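Local coordinates for protein 5-carboxymethyl-2-hydroxymuconate semialdehyde dehydrogenase (Thermus thermophilus, PDB 2D4E) that probably oxidises 5-carboxymethyl-2-hydroxymuconate semialdehyde to the corresponding carboxylic acid, with bound NAD as the electron acceptor, as an aldehyde dehydrogenase, at residues Q296-N301 with E327-I332; R90-I95 with P185-G190. One frame throughout, in Å; residues are numbered along the deposited sequence.

Contact 1. Residues Q296-N301 with E327-I332; sequences QIFSFN and ERARAI
A buried apolar contact joins Phe298, at the end of helix 286-298, to Ala329 and Ile332, where helix 315-331 runs out, in the catalytic domain of the aldehyde dehydrogenase fold. Helix 286-298 lies within a beta-alpha-beta crossover linking parallel strands 277-280 and 310-314, and helix 315-331 directly follows the second strand. CB of Phe298 already points toward the other helix, and CG, anti to the carbonyl carbon (chi1 -61°), carries the ring on to it. A single methyl suits position 329 because the wide ring spans most of the distance, Phe298 CE1 coming to 3.6 Å from Ala329 CB. Ile332 extends its longer branch, with CD1 anti to CA, and crosses Phe298 at about a right angle. Were Phe298 replaced by an alanine, the methyls of Ala329 and Ile332 would probably lose their shared partner and a gap would open between the helix ends. Val396 of strand 395-398 in the same chain, and Phe513 of the second subunit, also pack on the ring. On exposed ground, Arg330 grips Glu327 side-on through NE and NH2. Within the buried layer, Ile297 CG2 sits over the centre of the Phe298 ring, while Ile332 CD1 approaches obliquely to 3.5 Å from Phe298 CD1.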
# COMPACT_ATOMS: atom_id res chain seq x y z
N GLN C 296 -7.61 20.09 -27.26
CA GLN C 296 -8.41 19.07 -26.58
C GLN C 296 -9.77 18.74 -27.21
O GLN C 296 -10.34 17.69 -26.91
CB GLN C 296 -8.59 19.46 -25.10
CG GLN C 296 -8.82 18.26 -24.19
CD GLN C 296 -7.73 17.21 -24.33
OE1 GLN C 296 -6.56 17.48 -24.09
NE2 GLN C 296 -8.12 16.00 -24.74
N ILE C 297 -10.29 19.61 -28.06
CA ILE C 297 -11.56 19.30 -28.70
C ILE C 297 -11.39 18.96 -30.18
O ILE C 297 -12.05 18.06 -30.69
CB ILE C 297 -12.60 20.46 -28.56
CG1 ILE C 297 -13.90 20.10 -29.30
CG2 ILE C 297 -12.06 21.74 -29.17
CD1 ILE C 297 -14.50 18.75 -28.89
N PHE C 298 -10.49 19.66 -30.86
CA PHE C 298 -10.30 19.42 -32.29
C PHE C 298 -9.28 18.37 -32.71
O PHE C 298 -9.34 17.88 -33.83
CB PHE C 298 -10.03 20.76 -33.00
CG PHE C 298 -11.16 21.75 -32.85
CD1 PHE C 298 -10.93 23.03 -32.36
CD2 PHE C 298 -12.47 21.37 -33.16
CE1 PHE C 298 -11.99 23.93 -32.18
CE2 PHE C 298 -13.53 22.25 -32.98
CZ PHE C 298 -13.30 23.54 -32.49
N SER C 299 -8.34 18.02 -31.83
CA SER C 299 -7.36 17.00 -32.20
C SER C 299 -8.10 15.66 -32.36
O SER C 299 -9.23 15.50 -31.88
CB SER C 299 -6.29 16.86 -31.11
OG SER C 299 -6.85 16.33 -29.93
N PHE C 300 -7.45 14.71 -33.03
CA PHE C 300 -8.04 13.39 -33.27
C PHE C 300 -9.41 13.50 -33.95
O PHE C 300 -10.32 12.71 -33.69
CB PHE C 300 -8.15 12.63 -31.94
CG PHE C 300 -7.85 11.15 -32.06
CD1 PHE C 300 -8.88 10.22 -32.17
CD2 PHE C 300 -6.53 10.69 -32.08
CE1 PHE C 300 -8.60 8.86 -32.32
CE2 PHE C 300 -6.24 9.33 -32.23
CZ PHE C 300 -7.28 8.41 -32.34
N ASN C 301 -9.53 14.50 -34.83
CA ASN C 301 -10.75 14.77 -35.58
C ASN C 301 -11.98 14.87 -34.69
O ASN C 301 -13.08 14.57 -35.13
CB ASN C 301 -11.01 13.68 -36.64
CG ASN C 301 -9.84 13.49 -37.59
OD1 ASN C 301 -8.97 14.35 -37.70
ND2 ASN C 301 -9.83 12.36 -38.30
N GLU C 327 -11.33 31.89 -34.02
CA GLU C 327 -10.33 32.16 -35.06
C GLU C 327 -9.34 31.01 -35.20
O GLU C 327 -8.89 30.70 -36.30
CB GLU C 327 -9.60 33.47 -34.79
CG GLU C 327 -10.49 34.71 -34.95
CD GLU C 327 -11.32 34.67 -36.23
OE1 GLU C 327 -10.73 34.53 -37.32
OE2 GLU C 327 -12.57 34.77 -36.14
N ARG C 328 -8.98 30.38 -34.09
CA ARG C 328 -8.06 29.25 -34.15
C ARG C 328 -8.74 28.09 -34.89
O ARG C 328 -8.14 27.44 -35.74
CB ARG C 328 -7.64 28.84 -32.74
CG ARG C 328 -6.66 29.81 -32.09
CD ARG C 328 -5.26 29.67 -32.69
NE ARG C 328 -4.65 28.41 -32.28
CZ ARG C 328 -4.04 28.21 -31.12
NH1 ARG C 328 -3.94 29.19 -30.23
NH2 ARG C 328 -3.56 27.01 -30.82
N ALA C 329 -10.01 27.84 -34.58
CA ALA C 329 -10.75 26.76 -35.23
C ALA C 329 -10.88 27.04 -36.73
O ALA C 329 -10.84 26.12 -37.55
CB ALA C 329 -12.14 26.64 -34.60
N ARG C 330 -11.05 28.31 -37.07
CA ARG C 330 -11.19 28.73 -38.46
C ARG C 330 -9.89 28.44 -39.22
O ARG C 330 -9.92 28.06 -40.38
CB ARG C 330 -11.48 30.24 -38.52
CG ARG C 330 -12.13 30.69 -39.83
CD ARG C 330 -12.14 32.21 -39.97
NE ARG C 330 -12.90 32.90 -38.92
CZ ARG C 330 -14.22 32.84 -38.77
NH1 ARG C 330 -14.95 32.10 -39.60
NH2 ARG C 330 -14.81 33.54 -37.81
N ALA C 331 -8.76 28.62 -38.54
CA ALA C 331 -7.45 28.39 -39.14
C ALA C 331 -7.04 26.92 -39.26
O ALA C 331 -6.09 26.60 -39.98
CB ALA C 331 -6.39 29.16 -38.36
N ILE C 332 -7.73 26.03 -38.56
CA ILE C 332 -7.40 24.60 -38.61
C ILE C 332 -7.40 24.07 -40.05
O ILE C 332 -8.38 24.22 -40.78
CB ILE C 332 -8.41 23.77 -37.77
CG1 ILE C 332 -8.25 24.12 -36.28
CG2 ILE C 332 -8.18 22.28 -37.99
CD1 ILE C 332 -9.28 23.49 -35.38

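Contact 2. Residues R90-I95 with P185-G190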
# COMPACT_ATOMS: atom_id res chain seq x y z
N ARG C 90 8.27 -12.07 -20.72
CA ARG C 90 9.08 -12.21 -21.92
C ARG C 90 8.21 -12.05 -23.16
O ARG C 90 8.58 -11.37 -24.11
CB ARG C 90 9.79 -13.57 -21.96
CG ARG C 90 10.74 -13.73 -23.15
CD ARG C 90 11.26 -15.16 -23.26
NE ARG C 90 10.20 -16.12 -23.56
CZ ARG C 90 9.53 -16.16 -24.70
NH1 ARG C 90 9.80 -15.30 -25.68
NH2 ARG C 90 8.59 -17.08 -24.88
N TYR C 91 7.04 -12.69 -23.15
CA TYR C 91 6.12 -12.58 -24.28
C TYR C 91 5.65 -11.15 -24.52
O TYR C 91 5.68 -10.68 -25.65
CB TYR C 91 4.90 -13.47 -24.06
CG TYR C 91 5.10 -14.92 -24.40
CD1 TYR C 91 4.98 -15.90 -23.42
CD2 TYR C 91 5.33 -15.32 -25.72
CE1 TYR C 91 5.09 -17.24 -23.74
CE2 TYR C 91 5.44 -16.67 -26.05
CZ TYR C 91 5.32 -17.63 -25.05
OH TYR C 91 5.41 -18.96 -25.36
N LEU C 92 5.23 -10.45 -23.46
CA LEU C 92 4.77 -9.07 -23.63
C LEU C 92 5.87 -8.20 -24.23
O LEU C 92 5.61 -7.38 -25.10
CB LEU C 92 4.31 -8.47 -22.29
CG LEU C 92 3.10 -9.08 -21.58
CD1 LEU C 92 2.59 -8.10 -20.54
CD2 LEU C 92 1.99 -9.38 -22.57
N LEU C 93 7.10 -8.39 -23.75
CA LEU C 93 8.23 -7.62 -24.27
C LEU C 93 8.49 -7.96 -25.74
O LEU C 93 8.93 -7.10 -26.52
CB LEU C 93 9.48 -7.89 -23.44
CG LEU C 93 9.43 -7.33 -22.02
CD1 LEU C 93 10.72 -7.68 -21.29
CD2 LEU C 93 9.23 -5.81 -22.08
N ARG C 94 8.23 -9.21 -26.12
CA ARG C 94 8.43 -9.64 -27.50
C ARG C 94 7.37 -9.00 -28.38
O ARG C 94 7.64 -8.56 -29.50
CB ARG C 94 8.33 -11.17 -27.58
CG ARG C 94 8.48 -11.73 -28.99
CD ARG C 94 9.77 -11.29 -29.65
NE ARG C 94 9.96 -11.95 -30.94
CZ ARG C 94 10.73 -11.49 -31.92
NH1 ARG C 94 11.40 -10.35 -31.77
NH2 ARG C 94 10.83 -12.17 -33.06
N ILE C 95 6.14 -8.95 -27.87
CA ILE C 95 5.03 -8.34 -28.58
C ILE C 95 5.31 -6.86 -28.79
O ILE C 95 5.11 -6.33 -29.88
CB ILE C 95 3.71 -8.52 -27.78
CG1 ILE C 95 3.28 -9.99 -27.81
CG2 ILE C 95 2.60 -7.65 -28.37
CD1 ILE C 95 2.08 -10.31 -26.94
N PRO C 185 -2.79 -5.84 -20.15
CA PRO C 185 -2.96 -6.25 -18.75
C PRO C 185 -3.58 -7.64 -18.62
O PRO C 185 -3.17 -8.43 -17.77
CB PRO C 185 -3.84 -5.14 -18.16
CG PRO C 185 -4.59 -4.59 -19.35
CD PRO C 185 -3.53 -4.60 -20.43
N ALA C 186 -4.55 -7.95 -19.47
CA ALA C 186 -5.20 -9.26 -19.43
C ALA C 186 -4.17 -10.37 -19.52
O ALA C 186 -4.18 -11.30 -18.70
CB ALA C 186 -6.21 -9.38 -20.57
N LEU C 187 -3.27 -10.28 -20.50
CA LEU C 187 -2.24 -11.29 -20.68
C LEU C 187 -1.20 -11.28 -19.57
O LEU C 187 -0.78 -12.35 -19.10
CB LEU C 187 -1.54 -11.09 -22.03
CG LEU C 187 -2.37 -11.36 -23.28
CD1 LEU C 187 -1.53 -11.04 -24.51
CD2 LEU C 187 -2.82 -12.82 -23.30
N ALA C 188 -0.76 -10.09 -19.17
CA ALA C 188 0.24 -9.99 -18.12
C ALA C 188 -0.25 -10.64 -16.83
O ALA C 188 0.52 -11.26 -16.10
CB ALA C 188 0.59 -8.53 -17.86
N PHE C 189 -1.54 -10.49 -16.56
CA PHE C 189 -2.12 -11.03 -15.34
C PHE C 189 -2.56 -12.49 -15.42
O PHE C 189 -3.21 -13.00 -14.51
CB PHE C 189 -3.25 -10.10 -14.90
CG PHE C 189 -2.78 -8.69 -14.62
CD1 PHE C 189 -3.63 -7.60 -14.78
CD2 PHE C 189 -1.47 -8.45 -14.21
CE1 PHE C 189 -3.18 -6.31 -14.55
CE2 PHE C 189 -1.01 -7.16 -13.98
CZ PHE C 189 -1.87 -6.09 -14.15
N GLY C 190 -2.19 -13.16 -16.50
CA GLY C 190 -2.50 -14.57 -16.64
C GLY C 190 -3.82 -14.99 -17.23
O GLY C 190 -4.21 -16.15 -17.08
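An aliphatic helix-helix interface, buried throughout, sets Leu92 and Ile95 of helix 85-101 against Leu187 and Ala188 in the last turn of helix 175-188. Leu92 takes part in two of the three side-chain pairs, dividing its branches between two neighbours. Its CG is anti to the carbonyl carbon (chi1 -64°), beside the backbone N, which helps to set the two methyls over Ala188 and Leu187. Leu92 CD1 presses on Ala188 CB at 3.4 Å, tighter than usual van der Waals contact. The other branch faces the root of the preceding side chain, Leu92 CD2 lying 4.0 Å from Leu187 CB. Alanine suits this place because the backbones come close, the CA atoms of Leu92 and Ala188 being 7.2 Å apart. One turn further along, Ile95 CD1 reaches Leu187 CD1 more loosely, at 4.4 Å. Helix 175-188 is the connection of a beta-alpha-beta crossover in the Rossmann-like NAD-binding domain, running between neighbouring parallel strands 166-169 and 193-196, and helix 85-101 packs on the end of this connection. Phe132 and Ala136 of helix 118-136 also touch Leu92, and Val221 touches Leu187. A Schellman motif closes helix 175-188: Gly190 N bonds to Leu187 O, and Asn191 N to Ala186 O. Gly190 takes a positive phi of 88°, where a side chain would be jammed against the preceding carbonyl oxygen. The helix end is also tied to its neighbour by polar means, since Arg88 NH2 donates to Ala188 O. On the more open side of helix 85-101, Arg90 NH2 lies 3.3 Å above the Tyr91 ring plane, offset toward its rim, and forms a salt bridge with Glu87.

How the contacts relate
Both contacts are buried, yet they share no element: contact 1 joins the ends of two helices in the catalytic domain with its seven-stranded mixed sheet, contact 2 the end of one helix to the flank of another in the region of the five-stranded NAD-binding sheet. Their centres are 37 Å apart, on opposite sides of the chain's centre, and the nearest atoms remain about 18 Å from each other. Contact 1 uses an aromatic ring and lies where a second subunit adds its own packing, whereas contact 2 is aliphatic throughout and is completed within one chain. Around contact 1 the buried Arg328 pairs with Asp291 on the neighbouring helix, while the exposed pairs, Arg330 with Glu327 and Arg90 with Glu87, lie within single helices.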